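Local coordinates for uncharacterized protein (Bacteroides eggerthii DSM 20697, PDB 4ECO), which is of unknown function but, as a leucine-rich repeat protein, probably serves in protein binding, at residues N599-L604 and T623-G628; I589-I594 and M617-K622; P98-Q103 and S232-Q237; V198-M203 and E225-E230. All coordinates share one frame; numbering follows the deposited sequence.

The four contacts fall into two pairs at opposite sides of the chain's centre. Contacts 1 and 2 lie near the C-terminal end of the repeat array, their centres about 11 Å apart. Gln624 of contact 1 reaches back to the carbonyl of Ile594 in contact 2, and Leu604 packs on Leu618. Contacts 3 and 4 lie toward the other end, with centres about 8 Å apart. Asp99 of contact 3 joins them by bonding to Ser199 and Glu228 of contact 4. About 86 Å separates the centres of contacts 1 and 3. The bound sodium ion is about 14 Å from the side chain of Val198 in contact 4.

Contact 1 (N599-L604 and T623-G628); sequences NISIDL and TQDIRG
Ile602 and Arg627 are joined by the straightest backbone bond between two short parallel strands, 601-603 and 625-627. Arg627 N donates to Ile602 O at 2.8 Å, with an angle of 172° at the hydrogen. On one side of it, Ile602 N gives a longer bond to Asp625 O. On the other, Leu604 N donates to Arg627 O at 2.7 Å. The strand directions differ by 17°.

The polar face carries Ser601, Asp625 and Arg627. Ser601 OG donates to Asp625 OD2 at 2.8 Å and meets this oxygen from above the carboxylate plane. The other oxygen, Asp625 OD1, takes a salt bridge from Arg627 NE at 3.0 Å. Asp625 OD1 lies at the edge of the guanidinium, in its plane, and is met on its syn side. Ser601 OG itself sits over one guanidinium face. The two bonds use different oxygens and so limit rotation of the carboxylate.

The apolar contacts use the other face and the strand flanks. Ile602 and Ile626 lie side by side and point the same way, with Ile602 CG2 to Ile626 CG1 at 3.7 Å. With Ile626 CG1 beside the backbone N (chi1 -67°), Ile626 CG2 is the branch turned to Leu604 CD1, 3.6 Å away. Near the start of the pair, Ile600 CG2 packs against the Gln624 side chain. The Gln624 amide also bonds to Asn597 O, Ile594 O and Asp621 N.

The pair is a separate two-stranded parallel ladder formed after strands 591-593 and 617-619, consistent with stacked coils of a leucine-rich repeat solenoid near its C-terminal end.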
loop_
_atom_site.group_PDB
_atom_site.type_symbol
_atom_site.label_atom_id
_atom_site.label_comp_id
_atom_site.label_asym_id
_atom_site.label_seq_id
_atom_site.Cartn_x
_atom_site.Cartn_y
_atom_site.Cartn_z
ATOM N N ASN A 599 -34.762 -2.088 -29.449
ATOM C CA ASN A 599 -35.204 -2.663 -30.720
ATOM C C ASN A 599 -34.754 -4.118 -30.887
ATOM O O ASN A 599 -34.776 -4.632 -32.011
ATOM C CB ASN A 599 -34.702 -1.813 -31.883
ATOM C CG ASN A 599 -35.183 -0.386 -31.790
ATOM O OD1 ASN A 599 -36.387 -0.111 -31.723
ATOM N ND2 ASN A 599 -34.249 0.546 -31.697
ATOM N N ILE A 600 -34.411 -4.794 -29.760
ATOM C CA ILE A 600 -33.954 -6.183 -29.743
ATOM C C ILE A 600 -35.138 -7.121 -30.038
ATOM O O ILE A 600 -36.294 -6.774 -29.787
ATOM C CB ILE A 600 -33.229 -6.548 -28.397
ATOM C CG1 ILE A 600 -32.265 -7.747 -28.574
ATOM C CG2 ILE A 600 -34.210 -6.765 -27.237
ATOM C CD1 ILE A 600 -31.271 -8.003 -27.443
ATOM N N SER A 601 -34.824 -8.287 -30.616
ATOM C CA SER A 601 -35.736 -9.392 -30.913
ATOM C C SER A 601 -34.944 -10.660 -30.607
ATOM O O SER A 601 -34.066 -11.046 -31.388
ATOM C CB SER A 601 -36.258 -9.312 -32.343
ATOM O OG SER A 601 -37.365 -10.180 -32.536
ATOM N N ILE A 602 -35.165 -11.214 -29.384
ATOM C CA ILE A 602 -34.437 -12.352 -28.811
ATOM C C ILE A 602 -35.414 -13.427 -28.268
ATOM O O ILE A 602 -36.450 -13.106 -27.673
ATOM C CB ILE A 602 -33.469 -11.821 -27.705
ATOM C CG1 ILE A 602 -32.380 -12.839 -27.309
ATOM C CG2 ILE A 602 -34.192 -11.191 -26.498
ATOM C CD1 ILE A 602 -31.121 -12.203 -26.635
ATOM N N ASP A 603 -35.063 -14.708 -28.510
ATOM C CA ASP A 603 -35.785 -15.907 -28.083
ATOM C C ASP A 603 -35.059 -16.533 -26.883
ATOM O O ASP A 603 -33.960 -17.074 -27.033
ATOM C CB ASP A 603 -35.881 -16.897 -29.262
ATOM C CG ASP A 603 -36.805 -18.089 -29.044
ATOM O OD1 ASP A 603 -37.024 -18.465 -27.877
ATOM O OD2 ASP A 603 -37.288 -18.666 -30.055
ATOM N N LEU A 604 -35.677 -16.475 -25.704
ATOM C CA LEU A 604 -35.093 -17.000 -24.466
ATOM C C LEU A 604 -35.782 -18.310 -24.006
ATOM O O LEU A 604 -35.774 -18.638 -22.806
ATOM C CB LEU A 604 -35.181 -15.933 -23.362
ATOM C CG LEU A 604 -34.459 -14.614 -23.602
ATOM C CD1 LEU A 604 -34.570 -13.721 -22.398
ATOM C CD2 LEU A 604 -33.004 -14.826 -23.874
ATOM N N THR A 623 -40.413 -4.131 -21.617
ATOM C CA THR A 623 -40.819 -3.493 -22.877
ATOM C C THR A 623 -40.074 -4.085 -24.090
ATOM O O THR A 623 -40.421 -3.757 -25.224
ATOM C CB THR A 623 -40.578 -1.966 -22.815
ATOM O OG1 THR A 623 -39.302 -1.699 -22.221
ATOM C CG2 THR A 623 -41.657 -1.243 -22.056
ATOM N N GLN A 624 -39.035 -4.916 -23.859
ATOM C CA GLN A 624 -38.247 -5.500 -24.948
ATOM C C GLN A 624 -39.004 -6.652 -25.587
ATOM O O GLN A 624 -39.814 -7.297 -24.913
ATOM C CB GLN A 624 -36.862 -5.968 -24.455
ATOM C CG GLN A 624 -35.951 -4.833 -24.006
ATOM C CD GLN A 624 -34.582 -5.289 -23.569
ATOM O OE1 GLN A 624 -34.386 -5.848 -22.475
ATOM N NE2 GLN A 624 -33.592 -4.974 -24.378
ATOM N N ASP A 625 -38.748 -6.909 -26.889
ATOM C CA ASP A 625 -39.373 -8.002 -27.632
ATOM C C ASP A 625 -38.635 -9.331 -27.323
ATOM O O ASP A 625 -37.830 -9.838 -28.128
ATOM C CB ASP A 625 -39.394 -7.682 -29.139
ATOM C CG ASP A 625 -39.934 -8.779 -30.038
ATOM O OD1 ASP A 625 -40.792 -9.575 -29.566
ATOM O OD2 ASP A 625 -39.492 -8.855 -31.214
ATOM N N ILE A 626 -38.931 -9.885 -26.132
ATOM C CA ILE A 626 -38.380 -11.142 -25.634
ATOM C C ILE A 626 -39.424 -12.265 -25.845
ATOM O O ILE A 626 -40.562 -12.164 -25.377
ATOM C CB ILE A 626 -37.954 -10.990 -24.159
ATOM C CG1 ILE A 626 -36.755 -10.026 -24.032
ATOM C CG2 ILE A 626 -37.643 -12.344 -23.534
ATOM C CD1 ILE A 626 -36.664 -9.248 -22.734
ATOM N N ARG A 627 -39.032 -13.317 -26.571
ATOM C CA ARG A 627 -39.913 -14.447 -26.841
ATOM C C ARG A 627 -39.496 -15.673 -26.016
ATOM O O ARG A 627 -38.334 -15.802 -25.628
ATOM C CB ARG A 627 -39.922 -14.790 -28.354
ATOM C CG ARG A 627 -40.627 -13.751 -29.249
ATOM C CD ARG A 627 -39.719 -13.139 -30.311
ATOM N NE ARG A 627 -40.402 -12.088 -31.079
ATOM C CZ ARG A 627 -40.981 -12.259 -32.267
ATOM N NH1 ARG A 627 -40.953 -13.445 -32.866
ATOM N NH2 ARG A 627 -41.579 -11.242 -32.874
ATOM N N GLY A 628 -40.463 -16.544 -25.757
ATOM C CA GLY A 628 -40.250 -17.821 -25.084
ATOM C C GLY A 628 -40.240 -17.888 -23.574
ATOM O O GLY A 628 -39.900 -18.941 -23.023
#

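Contact 2 (I589-I594 and M617-K622)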
loop_
_atom_site.group_PDB
_atom_site.type_symbol
_atom_site.label_atom_id
_atom_site.label_comp_id
_atom_site.label_asym_id
_atom_site.label_seq_id
_atom_site.Cartn_x
_atom_site.Cartn_y
_atom_site.Cartn_z
ATOM N N ILE A 589 -24.869 -19.571 -21.057
ATOM C CA ILE A 589 -24.633 -18.129 -20.865
ATOM C C ILE A 589 -25.604 -17.739 -19.748
ATOM O O ILE A 589 -26.691 -17.235 -20.023
ATOM C CB ILE A 589 -24.765 -17.317 -22.191
ATOM C CG1 ILE A 589 -23.709 -17.820 -23.217
ATOM C CG2 ILE A 589 -24.587 -15.800 -21.951
ATOM C CD1 ILE A 589 -24.109 -17.847 -24.650
ATOM N N SER A 590 -25.234 -18.093 -18.486
ATOM C CA SER A 590 -26.037 -17.964 -17.251
ATOM C C SER A 590 -26.108 -16.518 -16.728
ATOM O O SER A 590 -26.958 -16.230 -15.888
ATOM C CB SER A 590 -25.511 -18.890 -16.157
ATOM O OG SER A 590 -24.112 -18.763 -15.951
ATOM N N VAL A 591 -25.264 -15.604 -17.231
ATOM C CA VAL A 591 -25.335 -14.179 -16.879
ATOM C C VAL A 591 -25.421 -13.407 -18.192
ATOM O O VAL A 591 -24.434 -13.321 -18.922
ATOM C CB VAL A 591 -24.191 -13.659 -15.970
ATOM C CG1 VAL A 591 -24.360 -12.168 -15.696
ATOM C CG2 VAL A 591 -24.126 -14.433 -14.660
ATOM N N LEU A 592 -26.616 -12.903 -18.524
ATOM C CA LEU A 592 -26.819 -12.174 -19.771
ATOM C C LEU A 592 -27.465 -10.826 -19.523
ATOM O O LEU A 592 -28.573 -10.737 -18.982
ATOM C CB LEU A 592 -27.675 -13.016 -20.735
ATOM C CG LEU A 592 -28.077 -12.417 -22.086
ATOM C CD1 LEU A 592 -26.873 -12.273 -23.044
ATOM C CD2 LEU A 592 -29.110 -13.295 -22.731
ATOM N N ASP A 593 -26.748 -9.775 -19.916
ATOM C CA ASP A 593 -27.225 -8.402 -19.840
ATOM C C ASP A 593 -27.581 -7.939 -21.228
ATOM O O ASP A 593 -26.690 -7.770 -22.067
ATOM C CB ASP A 593 -26.191 -7.459 -19.189
ATOM C CG ASP A 593 -26.464 -5.981 -19.451
ATOM O OD1 ASP A 593 -27.624 -5.544 -19.270
ATOM O OD2 ASP A 593 -25.539 -5.283 -19.896
ATOM N N ILE A 594 -28.885 -7.760 -21.474
ATOM C CA ILE A 594 -29.402 -7.253 -22.743
ATOM C C ILE A 594 -30.214 -5.984 -22.484
ATOM O O ILE A 594 -30.870 -5.484 -23.399
ATOM C CB ILE A 594 -30.246 -8.321 -23.507
ATOM C CG1 ILE A 594 -31.431 -8.856 -22.643
ATOM C CG2 ILE A 594 -29.355 -9.441 -24.079
ATOM C CD1 ILE A 594 -32.530 -9.570 -23.389
HETATM N N MSE A 617 -29.357 -15.402 -14.529
HETATM C CA MSE A 617 -29.176 -13.985 -14.212
HETATM C C MSE A 617 -29.391 -13.158 -15.480
HETATM O O MSE A 617 -28.490 -13.053 -16.311
HETATM C CB MSE A 617 -27.767 -13.791 -13.625
HETATM C CG MSE A 617 -27.452 -12.369 -13.114
HETATM SE SE MSE A 617 -28.710 -11.661 -11.780
HETATM C CE MSE A 617 -28.696 -13.211 -10.442
ATOM N N LEU A 618 -30.602 -12.610 -15.655
ATOM C CA LEU A 618 -30.938 -11.829 -16.847
ATOM C C LEU A 618 -31.296 -10.379 -16.517
ATOM O O LEU A 618 -32.200 -10.120 -15.719
ATOM C CB LEU A 618 -32.107 -12.482 -17.612
ATOM C CG LEU A 618 -32.649 -11.718 -18.807
ATOM C CD1 LEU A 618 -31.728 -11.847 -20.018
ATOM C CD2 LEU A 618 -34.044 -12.153 -19.124
ATOM N N PHE A 619 -30.604 -9.437 -17.190
ATOM C CA PHE A 619 -30.827 -7.995 -17.101
ATOM C C PHE A 619 -31.588 -7.600 -18.351
ATOM O O PHE A 619 -31.096 -7.804 -19.463
ATOM C CB PHE A 619 -29.498 -7.248 -16.948
ATOM C CG PHE A 619 -28.658 -7.763 -15.802
ATOM C CD1 PHE A 619 -28.807 -7.247 -14.519
ATOM C CD2 PHE A 619 -27.710 -8.765 -16.005
ATOM C CE1 PHE A 619 -28.016 -7.723 -13.455
ATOM C CE2 PHE A 619 -26.922 -9.242 -14.940
ATOM C CZ PHE A 619 -27.074 -8.707 -13.676
ATOM N N TYR A 620 -32.825 -7.145 -18.182
ATOM C CA TYR A 620 -33.708 -6.836 -19.303
ATOM C C TYR A 620 -34.775 -5.785 -18.942
ATOM O O TYR A 620 -34.915 -5.403 -17.767
ATOM C CB TYR A 620 -34.421 -8.147 -19.738
ATOM C CG TYR A 620 -35.568 -8.567 -18.829
ATOM C CD1 TYR A 620 -35.331 -9.021 -17.532
ATOM C CD2 TYR A 620 -36.893 -8.505 -19.268
ATOM C CE1 TYR A 620 -36.382 -9.386 -16.691
ATOM C CE2 TYR A 620 -37.951 -8.881 -18.437
ATOM C CZ TYR A 620 -37.691 -9.319 -17.149
ATOM O OH TYR A 620 -38.722 -9.724 -16.339
ATOM N N ASP A 621 -35.559 -5.370 -19.958
ATOM C CA ASP A 621 -36.707 -4.465 -19.830
ATOM C C ASP A 621 -37.942 -5.213 -20.261
ATOM O O ASP A 621 -37.903 -5.855 -21.313
ATOM C CB ASP A 621 -36.541 -3.183 -20.679
ATOM C CG ASP A 621 -35.219 -2.468 -20.562
ATOM O OD1 ASP A 621 -34.837 -2.119 -19.424
ATOM O OD2 ASP A 621 -34.603 -2.183 -21.627
ATOM N N LYS A 622 -39.053 -5.117 -19.496
ATOM C CA LYS A 622 -40.311 -5.822 -19.831
ATOM C C LYS A 622 -40.899 -5.294 -21.144
ATOM O O LYS A 622 -41.708 -5.977 -21.764
ATOM C CB LYS A 622 -41.326 -5.714 -18.687
ATOM C CG LYS A 622 -40.847 -6.426 -17.420
ATOM C CD LYS A 622 -41.798 -6.299 -16.252
ATOM C CE LYS A 622 -41.231 -6.974 -15.018
ATOM N NZ LYS A 622 -42.071 -6.754 -13.806
#
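Ser590 starts the pairing with its carbonyl, which accepts from Met617 N at 2.9 Å. That residue is a selenomethionine.

Val591 follows on the face shared with Met617 and Phe619. Its two methyls divide the work. CG2 lies against Met617 CB at 3.8 Å, the side chains running side by side. CG1 meets the edge of the Phe619 ring, in the ring plane, at CE2 (4.0 Å).

Leu592 turns to the other face. Its N donates to Met617 O, and its O accepts from Phe619 N at 3.0 Å in the carbonyl plane. The side chain points the same way as that of Leu618, and Leu592 CD2 approaches Leu618 CD1. Strands 591-593 and 617-619 are almost parallel, 3° apart. Strand 570-572 continues the ladder beyond the first of them. Such stacking of parallel strands, with leucines directed to one side, is characteristic of a leucine-rich repeat solenoid.

Asp593 returns to the face of Val591. Its side chain crosses that of Phe619 at about a right angle, and the carboxylate and ring planes are 82° apart. Asp593 OD1 touches Phe619 CB at 3.4 Å. The same oxygen accepts from Lys595 N, which ties the carboxylate to the turn after the strand.

Ile594 N closes the ladder with a bond to Phe619 O at 3.0 Å. Ile594 CG1 lies between the backbone N and the carbonyl carbon (chi1 57°). From there Ile594 CG1 packs on Leu618 CD1 at 4.0 Å and, more loosely, on Tyr620 CB.

Contact 3 (P98-Q103 and S232-Q237); sequences PDAIGQ and SEYAQQ
Tyr234 lays its ring over Ala100, in the 3-10 segment 99-103. Its CB rests near the backbone of Asp99, 3.6 Å from Asp99 O. CG is anti to the carbonyl carbon (chi1 -57°), which turns the ring face onto Ala100. CG, CD1 and CD2 surround Ala100 CA, which sits over the ring centre. That CA is 3.5 Å from the ring centroid and 7° off the ring normal, a CH-pi contact over the face. On one flank CE2 touches Ala100 CB at 3.5 Å. On the other, CE1 comes within 4.1 Å of Gln103 CB. CZ stays close to Ala100 CB, and OH passes the same methyl at 4.1 Å. A serine in place of Tyr234 would probably leave Ala100 without its aromatic cover and open a gap between the two segments. Glu37 of helix 27-41 also touches the Tyr234 side chain.

The start of helix 233-238 is held beside this packing. Ser232 is its N-cap, and Ser232 OG accepts from Ala235 N at 3.1 Å. The same OG lies 3.1 Å from Asp99 OD2. Asn229 O also lies near the Ser232 hydroxyl, and which oxygen takes its proton is undecided. Asp99 OD2 also accepts from Asn229 N, while OD1 takes Glu228 N. The Gln103 amide is held by Glu27 and Lys30 of helix 27-41, NE2 bonding the first and OE1 the second. A water also donates to Gln103 OE1 at 2.6 Å, with a weak bond to Gln237 OE1.

The arrangement is a capped helix start packed on a 3-10 segment between strands 96-97 and 109-111.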
loop_
_atom_site.group_PDB
_atom_site.type_symbol
_atom_site.label_atom_id
_atom_site.label_comp_id
_atom_site.label_asym_id
_atom_site.label_seq_id
_atom_site.Cartn_x
_atom_site.Cartn_y
_atom_site.Cartn_z
ATOM N N PRO A 98 8.978 12.015 32.460
ATOM C CA PRO A 98 10.038 12.419 33.400
ATOM C C PRO A 98 11.316 11.614 33.247
ATOM O O PRO A 98 11.319 10.579 32.593
ATOM C CB PRO A 98 9.394 12.185 34.774
ATOM C CG PRO A 98 8.403 11.117 34.571
ATOM C CD PRO A 98 7.933 11.202 33.138
ATOM N N ASP A 99 12.395 12.084 33.900
ATOM C CA ASP A 99 13.726 11.485 33.876
ATOM C C ASP A 99 13.728 10.115 34.538
ATOM O O ASP A 99 14.684 9.358 34.357
ATOM C CB ASP A 99 14.742 12.420 34.566
ATOM C CG ASP A 99 14.706 13.839 34.029
ATOM O OD1 ASP A 99 14.806 14.015 32.792
ATOM O OD2 ASP A 99 14.497 14.759 34.826
ATOM N N ALA A 100 12.647 9.789 35.271
ATOM C CA ALA A 100 12.427 8.514 35.961
ATOM C C ALA A 100 12.414 7.323 34.964
ATOM O O ALA A 100 12.697 6.185 35.359
ATOM C CB ALA A 100 11.111 8.560 36.737
ATOM N N ILE A 101 12.140 7.604 33.672
ATOM C CA ILE A 101 12.071 6.621 32.595
ATOM C C ILE A 101 13.408 5.843 32.501
ATOM O O ILE A 101 13.371 4.628 32.281
ATOM C CB ILE A 101 11.656 7.292 31.242
ATOM C CG1 ILE A 101 11.320 6.276 30.138
ATOM C CG2 ILE A 101 12.610 8.369 30.749
ATOM C CD1 ILE A 101 9.855 5.973 30.014
ATOM N N GLY A 102 14.532 6.528 32.769
ATOM C CA GLY A 102 15.893 5.984 32.734
ATOM C C GLY A 102 16.193 4.859 33.712
ATOM O O GLY A 102 17.193 4.161 33.563
ATOM N N GLN A 103 15.316 4.654 34.699
ATOM C CA GLN A 103 15.412 3.593 35.701
ATOM C C GLN A 103 15.112 2.220 35.076
ATOM O O GLN A 103 15.738 1.216 35.447
ATOM C CB GLN A 103 14.437 3.890 36.877
ATOM C CG GLN A 103 14.288 2.794 37.938
ATOM C CD GLN A 103 15.586 2.231 38.465
ATOM O OE1 GLN A 103 16.555 2.950 38.764
ATOM N NE2 GLN A 103 15.617 0.919 38.580
ATOM N N SER A 232 16.071 16.626 39.435
ATOM C CA SER A 232 15.505 15.368 39.923
ATOM C C SER A 232 16.614 14.429 40.380
ATOM O O SER A 232 17.752 14.555 39.928
ATOM C CB SER A 232 14.654 14.697 38.844
ATOM O OG SER A 232 15.405 14.244 37.731
ATOM N N GLU A 233 16.271 13.458 41.244
ATOM C CA GLU A 233 17.224 12.472 41.767
ATOM C C GLU A 233 17.845 11.676 40.617
ATOM O O GLU A 233 19.052 11.415 40.627
ATOM C CB GLU A 233 16.549 11.531 42.788
ATOM C CG GLU A 233 16.670 12.004 44.241
ATOM C CD GLU A 233 16.255 11.026 45.331
ATOM O OE1 GLU A 233 16.172 9.806 45.052
ATOM O OE2 GLU A 233 16.049 11.477 46.482
ATOM N N TYR A 234 17.008 11.352 39.602
ATOM C CA TYR A 234 17.379 10.616 38.404
ATOM C C TYR A 234 18.368 11.434 37.558
ATOM O O TYR A 234 19.494 10.968 37.353
ATOM C CB TYR A 234 16.130 10.238 37.583
ATOM C CG TYR A 234 15.114 9.419 38.350
ATOM C CD1 TYR A 234 15.272 8.043 38.512
ATOM C CD2 TYR A 234 13.979 10.015 38.893
ATOM C CE1 TYR A 234 14.336 7.284 39.219
ATOM C CE2 TYR A 234 13.049 9.271 39.620
ATOM C CZ TYR A 234 13.223 7.903 39.767
ATOM O OH TYR A 234 12.293 7.175 40.465
ATOM N N ALA A 235 17.969 12.663 37.121
ATOM C CA ALA A 235 18.799 13.553 36.292
ATOM C C ALA A 235 20.156 13.773 36.925
ATOM O O ALA A 235 21.160 13.568 36.248
ATOM C CB ALA A 235 18.111 14.888 36.070
ATOM N N GLN A 236 20.190 14.090 38.238
ATOM C CA GLN A 236 21.416 14.321 39.001
ATOM C C GLN A 236 22.325 13.091 38.954
ATOM O O GLN A 236 23.539 13.244 38.839
ATOM C CB GLN A 236 21.113 14.706 40.469
ATOM C CG GLN A 236 20.261 15.979 40.686
ATOM C CD GLN A 236 20.924 17.325 40.464
ATOM O OE1 GLN A 236 21.827 17.501 39.624
ATOM N NE2 GLN A 236 20.417 18.334 41.177
ATOM N N GLN A 237 21.745 11.881 39.010
ATOM C CA GLN A 237 22.524 10.642 38.972
ATOM C C GLN A 237 23.087 10.411 37.568
ATOM O O GLN A 237 24.306 10.250 37.435
ATOM C CB GLN A 237 21.677 9.431 39.420
ATOM C CG GLN A 237 22.472 8.123 39.559
ATOM C CD GLN A 237 21.625 6.881 39.722
ATOM O OE1 GLN A 237 20.500 6.896 40.253
ATOM N NE2 GLN A 237 22.159 5.758 39.266
HETATM O O HOH W 1 18.214 4.936 38.518
#

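Contact 4 (V198-M203 and E225-E230)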
loop_
_atom_site.group_PDB
_atom_site.type_symbol
_atom_site.label_atom_id
_atom_site.label_comp_id
_atom_site.label_asym_id
_atom_site.label_seq_id
_atom_site.Cartn_x
_atom_site.Cartn_y
_atom_site.Cartn_z
ATOM N N VAL A 198 9.684 14.727 26.144
ATOM C CA VAL A 198 10.241 13.387 26.342
ATOM C C VAL A 198 11.662 13.593 26.822
ATOM O O VAL A 198 12.457 14.260 26.147
ATOM C CB VAL A 198 10.165 12.394 25.145
ATOM C CG1 VAL A 198 10.533 10.985 25.600
ATOM C CG2 VAL A 198 8.784 12.378 24.518
ATOM N N SER A 199 11.962 13.037 28.006
ATOM C CA SER A 199 13.242 13.123 28.689
ATOM C C SER A 199 14.411 12.497 27.884
ATOM O O SER A 199 14.269 11.477 27.203
ATOM C CB SER A 199 13.138 12.429 30.047
ATOM O OG SER A 199 14.379 12.304 30.718
ATOM N N LYS A 200 15.574 13.129 28.015
ATOM C CA LYS A 200 16.884 12.747 27.518
ATOM C C LYS A 200 17.243 11.329 27.987
ATOM O O LYS A 200 17.953 10.607 27.285
ATOM C CB LYS A 200 17.867 13.770 28.127
ATOM C CG LYS A 200 19.295 13.775 27.628
ATOM C CD LYS A 200 20.080 14.847 28.363
ATOM C CE LYS A 200 21.547 14.815 28.007
ATOM N NZ LYS A 200 22.322 15.915 28.659
ATOM N N ALA A 201 16.724 10.944 29.187
ATOM C CA ALA A 201 16.954 9.708 29.955
ATOM C C ALA A 201 16.781 8.422 29.150
ATOM O O ALA A 201 17.344 7.416 29.565
ATOM C CB ALA A 201 16.034 9.655 31.167
ATOM N N VAL A 202 16.057 8.451 28.001
ATOM C CA VAL A 202 15.832 7.309 27.106
ATOM C C VAL A 202 17.228 6.684 26.676
ATOM O O VAL A 202 17.323 5.462 26.512
ATOM C CB VAL A 202 14.942 7.746 25.906
ATOM C CG1 VAL A 202 14.792 6.642 24.862
ATOM C CG2 VAL A 202 13.568 8.170 26.401
HETATM N N MSE A 203 18.311 7.516 26.625
HETATM C CA MSE A 203 19.706 7.106 26.328
HETATM C C MSE A 203 20.264 6.098 27.345
HETATM O O MSE A 203 21.343 5.534 27.123
HETATM C CB MSE A 203 20.644 8.317 26.345
HETATM C CG MSE A 203 20.340 9.413 25.348
HETATM SE SE MSE A 203 21.721 10.774 25.575
HETATM C CE MSE A 203 20.923 12.239 24.567
ATOM N N GLU A 225 16.128 15.668 24.080
ATOM C CA GLU A 225 17.269 16.581 23.993
ATOM C C GLU A 225 17.775 16.974 25.391
ATOM O O GLU A 225 18.988 17.095 25.610
ATOM C CB GLU A 225 16.922 17.843 23.208
ATOM C CG GLU A 225 16.908 17.658 21.704
ATOM C CD GLU A 225 17.021 18.943 20.913
ATOM O OE1 GLU A 225 17.399 19.982 21.509
ATOM O OE2 GLU A 225 16.763 18.903 19.687
ATOM N N ALA A 226 16.837 17.168 26.330
ATOM C CA ALA A 226 17.135 17.661 27.666
ATOM C C ALA A 226 16.468 16.853 28.771
ATOM O O ALA A 226 15.574 16.036 28.520
ATOM C CB ALA A 226 16.671 19.111 27.767
ATOM N N TRP A 227 16.909 17.111 30.012
ATOM C CA TRP A 227 16.292 16.509 31.177
ATOM C C TRP A 227 14.912 17.108 31.351
ATOM O O TRP A 227 14.707 18.282 31.020
ATOM C CB TRP A 227 17.140 16.718 32.428
ATOM C CG TRP A 227 18.557 16.240 32.334
ATOM C CD1 TRP A 227 19.688 17.005 32.417
ATOM C CD2 TRP A 227 18.999 14.883 32.211
ATOM N NE1 TRP A 227 20.807 16.208 32.368
ATOM C CE2 TRP A 227 20.414 14.900 32.215
ATOM C CE3 TRP A 227 18.338 13.647 32.097
ATOM C CZ2 TRP A 227 21.175 13.734 32.090
ATOM C CZ3 TRP A 227 19.098 12.493 31.991
ATOM C CH2 TRP A 227 20.498 12.547 31.970
ATOM N N GLU A 228 13.953 16.309 31.818
ATOM C CA GLU A 228 12.603 16.799 32.053
ATOM C C GLU A 228 12.694 17.811 33.175
ATOM O O GLU A 228 12.130 18.896 33.085
ATOM C CB GLU A 228 11.660 15.632 32.359
ATOM C CG GLU A 228 10.198 16.017 32.424
ATOM C CD GLU A 228 9.742 16.656 33.720
ATOM O OE1 GLU A 228 10.148 16.189 34.814
ATOM O OE2 GLU A 228 8.955 17.625 33.632
ATOM N N ASN A 229 13.495 17.469 34.189
ATOM C CA ASN A 229 13.819 18.290 35.344
ATOM C C ASN A 229 15.253 17.938 35.770
ATOM O O ASN A 229 15.481 16.890 36.379
ATOM C CB ASN A 229 12.789 18.065 36.456
ATOM C CG ASN A 229 13.166 18.591 37.821
ATOM O OD1 ASN A 229 13.902 19.578 37.976
ATOM N ND2 ASN A 229 12.641 17.935 38.850
ATOM N N GLU A 230 16.216 18.816 35.444
ATOM C CA GLU A 230 17.632 18.613 35.751
ATOM C C GLU A 230 17.931 18.520 37.270
ATOM O O GLU A 230 19.018 18.060 37.628
ATOM C CB GLU A 230 18.500 19.716 35.129
ATOM C CG GLU A 230 18.187 21.124 35.598
ATOM C CD GLU A 230 19.199 22.165 35.168
ATOM O OE1 GLU A 230 20.396 21.820 35.015
ATOM O OE2 GLU A 230 18.798 23.345 35.032
HETATM O O HOH W 2 13.924 17.125 25.392
#
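An ST turn at Ser199 opens the 3-10 segment that Trp227 packs against. Ser199 OG accepts from Ala201 N at 3.1 Å, and it also bonds to Asp99 OD1, which ties the turn to the 99-103 segment. The next residue makes the main contact. Lys200 N donates to Ala226 O at 3.0 Å, from above the carbonyl plane. The Lys200 side chain is fully extended, with CG anti to the backbone N (chi1 -171°), and it crosses the indole obliquely. Its CD sits over the face of the six-membered ring, 3.9 Å from the centroid and 13° off the normal. This is a CH-pi contact made by a methylene. Farther round the same ring, Trp227 CZ3 lies 4.0 Å from Ala201 N, which approaches obliquely. Replacing Trp227 by an alanine is likely to leave the Lys200 methylenes without their flat support and the chain freer to turn. A water accepts from Glu225 N at 2.9 Å and gives a weak bond to Val198 O.

Both segments lie in loops that flank strand 210-214. The first follows strand 194-198, whose Phe197 touches Ala226 and Glu228. The second leads into helix 233-238, where Trp227 meets Ala235 and Tyr238.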